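Local coordinates for hypothetical protein YHBO (Escherichia coli, PDB 1OI4) that removes methylglyoxal and glyoxal adducts from proteins and nucleotides, releasing lactate or glycolate and so repairing Maillard-type glycation damage, at residues Asp80-Thr83 with Pro84-Asp88; Arg106-Thr109 with Phe110-Phe114. One frame throughout, in Å; residues are numbered along the deposited sequence.

Contacts 1 and 2 are both local, each within one continuous piece of chain, and their centres lie about 10 Å apart. Contact 1 is a surface turn in the loop between strands 77-78 and 89-92; its chemistry is a threonine hydroxyl, a glutamate carboxylate and a water, with Phe87 as its one buried residue. Contact 2, partly buried, is a regular piece of helix 105-116, ruled by main-chain bonds with a threonine and an arginine added. The two meet directly: Asp80 forms a salt bridge with Arg106, from OD2 to NH1 over 2.9 Å, while Pro84 and Phe87 pack on Phe110 and Phe114.

Contact 1: residues Asp80-Thr83 with Pro84-Asp88; sequences DEVT and PAEFD
Thr83 and the three residues that follow it form a tight polar turn. The Thr83 hydroxyl OG1 accepts the backbone N-H of Ala85 at 3.2 Å, the bond that defines an ST turn; chi1 of 170° puts OG1 there, opposite the Thr83 nitrogen and beside the carbonyl. The Thr83 carbonyl O in turn receives Glu86 N at 3.3 Å, with the donor well above the carbonyl plane. Glu86 reaches back over the turn, and its OE1 takes a weak bond from Thr83 N at 3.4 Å. Water 1 lies within bonding distance of Glu86 OE1 (2.9 Å) and of Glu81 O, though it has more acceptors near it than protons to give. The other carboxylate oxygen, OE2, is engaged in a salt bridge with Lys25.

The apolar part is small. CB of Val82 meets the edge of the Phe87 ring, near its plane, at 3.9 Å from CE1. One face of this ring is covered toward its rim by CG of Glu86, 3.4 Å above the plane. Thr83 O approaches the ring obliquely, 3.2 Å from Phe87 CD1.

The turn belongs to the loop leading from strand 77-78 to strand 89-92. Phe87 is buried between strands 25-29 and 52-57 and helix 105-116, on which Pro84 also rests, while Lys119 NZ bonds to the carbonyl oxygens of Pro84, Ala85 and Phe87.

Contact 2: residues Arg106-Thr109 with Phe110-Phe114; sequences RFVT and FTRDF
Residues Arg106 to Phe114 follow a regular alpha-helical course, in which the carbonyls of Arg106, Phe107, Val108 and Thr109 accept the N-H groups of Phe110, Thr111, Arg112 and Asp113.

Thr111 adds a side-chain bond to this pattern. Its chi1 of -57° puts OG1 beside the backbone nitrogen, close enough to the carbonyl one turn back for OG1 to donate to Phe107 O at 2.8 Å. Phe107 O therefore has two donors, OG1 and N of Thr111, which reach it from opposite faces of the carbonyl plane; the side-chain bond satisfies the hydroxyl of the buried Thr111.

On another side of the helix Arg112 reaches back over the preceding turn. Its chain is bent at chi3 (-63°), which brings NH1 to 3.8 Å from CG1 of Val108. Val108 O lies over one face of the guanidinium, at some distance (4.6 Å from Arg112 CZ), and Thr109 OG1 is at its edge, 3.7 Å from NH2. Thr109 OG1 and Arg112 NH2 are joined through water 2, which lies in the guanidinium plane, 3.0 Å from Arg112 NH2 and 2.7 Å from Thr109 OG1. That hydroxyl is also bonded to Asn105 O, and Arg112 NE is bonded to Ala134 O. Thr109 and Asp113 run alongside each other in the same direction, with CG2 of Thr109 3.7 Å from OD1 of Asp113.

Helix 105-116 lies in the beta-alpha-beta crossover between the adjacent parallel strands 89-92 and 121-124 of the central sheet, in the alpha/beta domain of the DJ-1/PfpI family. It packs against helix 128-134, which meets Thr111 and Val108, and against strand 25-29, whose Leu29 is touched by Phe107, Phe110 and Thr111.

Contact 1: residues Asp80-Thr83 with Pro84-Asp88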
ATOM      1  N   ASP A  80      -6.041  18.915  -9.929  1.00 13.91           N
ATOM      2  CA  ASP A  80      -5.551  19.917 -10.877  1.00 17.47           C
ATOM      3  C   ASP A  80      -6.074  21.320 -10.586  1.00 17.27           C
ATOM      4  O   ASP A  80      -5.483  22.304 -11.024  1.00 18.66           O
ATOM      5  CB  ASP A  80      -5.954  19.579 -12.316  1.00 18.38           C
ATOM      6  CG  ASP A  80      -5.309  18.318 -12.831  1.00 19.14           C
ATOM      7  OD1 ASP A  80      -4.123  18.085 -12.532  1.00 16.11           O
ATOM      8  OD2 ASP A  80      -5.991  17.570 -13.555  1.00 22.70           O
ATOM      9  N   GLU A  81      -7.175  21.416  -9.847  1.00 16.74           N
ATOM     10  CA  GLU A  81      -7.772  22.722  -9.577  1.00 18.41           C
ATOM     11  C   GLU A  81      -7.635  23.258  -8.159  1.00 17.55           C
ATOM     12  O   GLU A  81      -8.380  24.152  -7.766  1.00 16.91           O
ATOM     13  CB  GLU A  81      -9.254  22.698  -9.967  1.00 20.97           C
ATOM     14  CG  GLU A  81     -10.120  21.841  -9.056  1.00 24.18           C
ATOM     15  CD  GLU A  81     -11.529  21.661  -9.590  1.00 27.62           C
ATOM     16  OE1 GLU A  81     -12.120  22.661 -10.050  1.00 30.10           O
ATOM     17  OE2 GLU A  81     -12.047  20.522  -9.541  1.00 25.72           O
ATOM     18  N   VAL A  82      -6.690  22.719  -7.396  1.00 16.11           N
ATOM     19  CA  VAL A  82      -6.471  23.185  -6.036  1.00 17.54           C
ATOM     20  C   VAL A  82      -4.989  23.378  -5.777  1.00 18.80           C
ATOM     21  O   VAL A  82      -4.143  22.892  -6.524  1.00 19.61           O
ATOM     22  CB  VAL A  82      -7.032  22.203  -4.979  1.00 15.85           C
ATOM     23  CG1 VAL A  82      -8.546  22.157  -5.068  1.00 14.76           C
ATOM     24  CG2 VAL A  82      -6.446  20.823  -5.186  1.00 16.44           C
ATOM     25  N   THR A  83      -4.693  24.091  -4.701  1.00 19.52           N
ATOM     26  CA  THR A  83      -3.326  24.383  -4.314  1.00 19.49           C
ATOM     27  C   THR A  83      -3.165  24.139  -2.823  1.00 18.32           C
ATOM     28  O   THR A  83      -4.113  24.300  -2.059  1.00 19.49           O
ATOM     29  CB  THR A  83      -3.001  25.857  -4.584  1.00 22.11           C
ATOM     30  OG1 THR A  83      -1.740  26.187  -3.989  1.00 22.71           O
ATOM     31  CG2 THR A  83      -4.088  26.750  -3.982  1.00 19.26           C
ATOM     32  N   PRO A  84      -1.961  23.746  -2.387  1.00 17.30           N
ATOM     33  CA  PRO A  84      -1.745  23.505  -0.957  1.00 15.69           C
ATOM     34  C   PRO A  84      -1.999  24.797  -0.178  1.00 15.51           C
ATOM     35  O   PRO A  84      -2.412  24.776   0.984  1.00 14.22           O
ATOM     36  CB  PRO A  84      -0.279  23.088  -0.895  1.00 16.83           C
ATOM     37  CG  PRO A  84      -0.046  22.459  -2.248  1.00 17.25           C
ATOM     38  CD  PRO A  84      -0.763  23.398  -3.171  1.00 15.93           C
ATOM     39  N   ALA A  85      -1.764  25.924  -0.847  1.00 13.69           N
ATOM     40  CA  ALA A  85      -1.931  27.241  -0.244  1.00 14.30           C
ATOM     41  C   ALA A  85      -3.314  27.532   0.328  1.00 14.52           C
ATOM     42  O   ALA A  85      -3.431  28.140   1.393  1.00 14.63           O
ATOM     43  CB  ALA A  85      -1.569  28.321  -1.263  1.00 14.87           C
ATOM     44  N   GLU A  86      -4.360  27.096  -0.363  1.00 13.66           N
ATOM     45  CA  GLU A  86      -5.714  27.380   0.094  1.00 13.17           C
ATOM     46  C   GLU A  86      -6.215  26.564   1.279  1.00 13.49           C
ATOM     47  O   GLU A  86      -7.305  26.826   1.786  1.00 14.58           O
ATOM     48  CB  GLU A  86      -6.696  27.239  -1.070  1.00 14.11           C
ATOM     49  CG  GLU A  86      -7.023  25.807  -1.458  1.00 14.87           C
ATOM     50  CD  GLU A  86      -7.986  25.739  -2.630  1.00 15.57           C
ATOM     51  OE1 GLU A  86      -7.528  25.773  -3.790  1.00 16.84           O
ATOM     52  OE2 GLU A  86      -9.204  25.667  -2.386  1.00 18.32           O
ATOM     53  N   PHE A  87      -5.438  25.587   1.729  1.00 13.60           N
ATOM     54  CA  PHE A  87      -5.871  24.757   2.858  1.00 14.57           C
ATOM     55  C   PHE A  87      -5.089  25.004   4.140  1.00 14.39           C
ATOM     56  O   PHE A  87      -3.937  25.436   4.111  1.00 14.39           O
ATOM     57  CB  PHE A  87      -5.788  23.268   2.495  1.00 12.30           C
ATOM     58  CG  PHE A  87      -6.562  22.906   1.261  1.00 11.60           C
ATOM     59  CD1 PHE A  87      -5.912  22.713   0.047  1.00  9.60           C
ATOM     60  CD2 PHE A  87      -7.952  22.816   1.298  1.00  9.97           C
ATOM     61  CE1 PHE A  87      -6.634  22.441  -1.118  1.00 11.53           C
ATOM     62  CE2 PHE A  87      -8.681  22.545   0.140  1.00 10.62           C
ATOM     63  CZ  PHE A  87      -8.020  22.358  -1.072  1.00 10.46           C
ATOM     64  N   ASP A  88      -5.729  24.710   5.265  1.00 13.48           N
ATOM     65  CA  ASP A  88      -5.123  24.889   6.572  1.00 14.22           C
ATOM     66  C   ASP A  88      -4.474  23.604   7.073  1.00 14.28           C
ATOM     67  O   ASP A  88      -3.524  23.641   7.854  1.00 14.15           O
ATOM     68  CB  ASP A  88      -6.189  25.353   7.562  1.00 14.63           C
ATOM     69  CG  ASP A  88      -6.772  26.695   7.186  1.00 15.12           C
ATOM     70  OD1 ASP A  88      -6.062  27.705   7.348  1.00 19.13           O
ATOM     71  OD2 ASP A  88      -7.927  26.741   6.711  1.00 15.71           O
TER
HETATM   72  O   HOH W   1      -9.633  25.589  -5.841  1.00 17.68           O

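Contact 2: residues Arg106-Thr109 with Phe110-Phe114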
ATOM      1  N   ARG A 106       1.159  14.169  -9.199  1.00 12.82           N
ATOM      2  CA  ARG A 106       0.378  15.304  -8.723  1.00 12.82           C
ATOM      3  C   ARG A 106       0.086  15.219  -7.228  1.00 13.13           C
ATOM      4  O   ARG A 106       0.216  16.211  -6.513  1.00 11.10           O
ATOM      5  CB  ARG A 106      -0.932  15.409  -9.504  1.00 12.25           C
ATOM      6  CG  ARG A 106      -0.743  15.757 -10.975  1.00 14.75           C
ATOM      7  CD  ARG A 106      -2.075  15.759 -11.705  1.00 12.87           C
ATOM      8  NE  ARG A 106      -2.695  14.440 -11.699  1.00 14.31           N
ATOM      9  CZ  ARG A 106      -3.924  14.193 -12.140  1.00 13.36           C
ATOM     10  NH1 ARG A 106      -4.664  15.180 -12.622  1.00 13.48           N
ATOM     11  NH2 ARG A 106      -4.411  12.965 -12.104  1.00 11.07           N
ATOM     12  N   PHE A 107      -0.310  14.040  -6.754  1.00 13.18           N
ATOM     13  CA  PHE A 107      -0.617  13.879  -5.336  1.00 12.92           C
ATOM     14  C   PHE A 107       0.641  13.879  -4.481  1.00 13.37           C
ATOM     15  O   PHE A 107       0.636  14.375  -3.352  1.00 13.85           O
ATOM     16  CB  PHE A 107      -1.426  12.602  -5.104  1.00 11.11           C
ATOM     17  CG  PHE A 107      -2.778  12.624  -5.754  1.00 11.12           C
ATOM     18  CD1 PHE A 107      -2.940  12.206  -7.073  1.00 11.53           C
ATOM     19  CD2 PHE A 107      -3.880  13.133  -5.074  1.00  9.65           C
ATOM     20  CE1 PHE A 107      -4.181  12.301  -7.706  1.00 11.50           C
ATOM     21  CE2 PHE A 107      -5.126  13.233  -5.701  1.00  8.81           C
ATOM     22  CZ  PHE A 107      -5.276  12.819  -7.018  1.00 10.24           C
ATOM     23  N   VAL A 108       1.724  13.334  -5.022  1.00 12.58           N
ATOM     24  CA  VAL A 108       2.982  13.296  -4.295  1.00 11.59           C
ATOM     25  C   VAL A 108       3.508  14.717  -4.125  1.00 12.45           C
ATOM     26  O   VAL A 108       3.970  15.092  -3.047  1.00 11.16           O
ATOM     27  CB  VAL A 108       4.033  12.440  -5.038  1.00 12.04           C
ATOM     28  CG1 VAL A 108       5.342  12.411  -4.250  1.00 11.21           C
ATOM     29  CG2 VAL A 108       3.504  11.027  -5.225  1.00 12.08           C
ATOM     30  N   THR A 109       3.422  15.504  -5.194  1.00 11.54           N
ATOM     31  CA  THR A 109       3.876  16.891  -5.171  1.00 13.08           C
ATOM     32  C   THR A 109       3.021  17.729  -4.220  1.00 12.91           C
ATOM     33  O   THR A 109       3.535  18.586  -3.494  1.00 14.02           O
ATOM     34  CB  THR A 109       3.833  17.505  -6.593  1.00 13.51           C
ATOM     35  OG1 THR A 109       4.910  16.964  -7.372  1.00 14.31           O
ATOM     36  CG2 THR A 109       3.966  19.025  -6.536  1.00 14.86           C
ATOM     37  N   PHE A 110       1.715  17.478  -4.221  1.00 12.74           N
ATOM     38  CA  PHE A 110       0.799  18.201  -3.345  1.00 12.83           C
ATOM     39  C   PHE A 110       1.185  17.917  -1.895  1.00 13.12           C
ATOM     40  O   PHE A 110       1.300  18.833  -1.073  1.00 12.65           O
ATOM     41  CB  PHE A 110      -0.638  17.736  -3.586  1.00 14.93           C
ATOM     42  CG  PHE A 110      -1.669  18.516  -2.817  1.00 15.31           C
ATOM     43  CD1 PHE A 110      -2.271  19.638  -3.378  1.00 15.34           C
ATOM     44  CD2 PHE A 110      -2.030  18.134  -1.531  1.00 14.78           C
ATOM     45  CE1 PHE A 110      -3.222  20.367  -2.669  1.00 15.56           C
ATOM     46  CE2 PHE A 110      -2.980  18.857  -0.812  1.00 17.47           C
ATOM     47  CZ  PHE A 110      -3.577  19.977  -1.385  1.00 14.40           C
ATOM     48  N   THR A 111       1.388  16.638  -1.592  1.00 12.44           N
ATOM     49  CA  THR A 111       1.759  16.218  -0.252  1.00 11.92           C
ATOM     50  C   THR A 111       3.090  16.844   0.168  1.00 13.14           C
ATOM     51  O   THR A 111       3.215  17.358   1.278  1.00 12.54           O
ATOM     52  CB  THR A 111       1.879  14.680  -0.162  1.00 13.18           C
ATOM     53  OG1 THR A 111       0.640  14.077  -0.562  1.00 11.31           O
ATOM     54  CG2 THR A 111       2.203  14.255   1.270  1.00 11.59           C
ATOM     55  N   ARG A 112       4.074  16.804  -0.727  1.00 12.70           N
ATOM     56  CA  ARG A 112       5.396  17.359  -0.448  1.00 13.01           C
ATOM     57  C   ARG A 112       5.337  18.851  -0.141  1.00 13.08           C
ATOM     58  O   ARG A 112       5.860  19.309   0.875  1.00 11.73           O
ATOM     59  CB  ARG A 112       6.327  17.130  -1.642  1.00 12.81           C
ATOM     60  CG  ARG A 112       7.716  17.736  -1.478  1.00 16.81           C
ATOM     61  CD  ARG A 112       8.545  17.603  -2.756  1.00 19.60           C
ATOM     62  NE  ARG A 112       8.792  16.204  -3.089  1.00 21.91           N
ATOM     63  CZ  ARG A 112       8.380  15.608  -4.203  1.00 22.38           C
ATOM     64  NH1 ARG A 112       8.656  14.325  -4.407  1.00 24.06           N
ATOM     65  NH2 ARG A 112       7.697  16.292  -5.112  1.00 22.87           N
ATOM     66  N   ASP A 113       4.710  19.603  -1.037  1.00 13.48           N
ATOM     67  CA  ASP A 113       4.581  21.043  -0.872  1.00 15.52           C
ATOM     68  C   ASP A 113       3.795  21.406   0.376  1.00 15.97           C
ATOM     69  O   ASP A 113       4.133  22.372   1.064  1.00 15.42           O
ATOM     70  CB  ASP A 113       3.902  21.651  -2.093  1.00 16.32           C
ATOM     71  CG  ASP A 113       4.774  21.597  -3.325  1.00 17.82           C
ATOM     72  OD1 ASP A 113       4.314  22.047  -4.393  1.00 17.56           O
ATOM     73  OD2 ASP A 113       5.919  21.103  -3.225  1.00 17.47           O
ATOM     74  N   PHE A 114       2.753  20.633   0.675  1.00 16.00           N
ATOM     75  CA  PHE A 114       1.950  20.919   1.851  1.00 14.67           C
ATOM     76  C   PHE A 114       2.791  20.733   3.108  1.00 15.28           C
ATOM     77  O   PHE A 114       2.793  21.586   3.996  1.00 16.17           O
ATOM     78  CB  PHE A 114       0.715  20.016   1.920  1.00 17.07           C
ATOM     79  CG  PHE A 114      -0.381  20.580   2.780  1.00 16.96           C
ATOM     80  CD1 PHE A 114      -1.315  21.462   2.246  1.00 19.62           C
ATOM     81  CD2 PHE A 114      -0.423  20.306   4.144  1.00 15.06           C
ATOM     82  CE1 PHE A 114      -2.276  22.072   3.059  1.00 19.26           C
ATOM     83  CE2 PHE A 114      -1.377  20.910   4.967  1.00 16.83           C
ATOM     84  CZ  PHE A 114      -2.305  21.795   4.422  1.00 15.61           C
TER
HETATM   85  O   HOH W   2       6.343  14.717  -7.242  1.00 30.89           O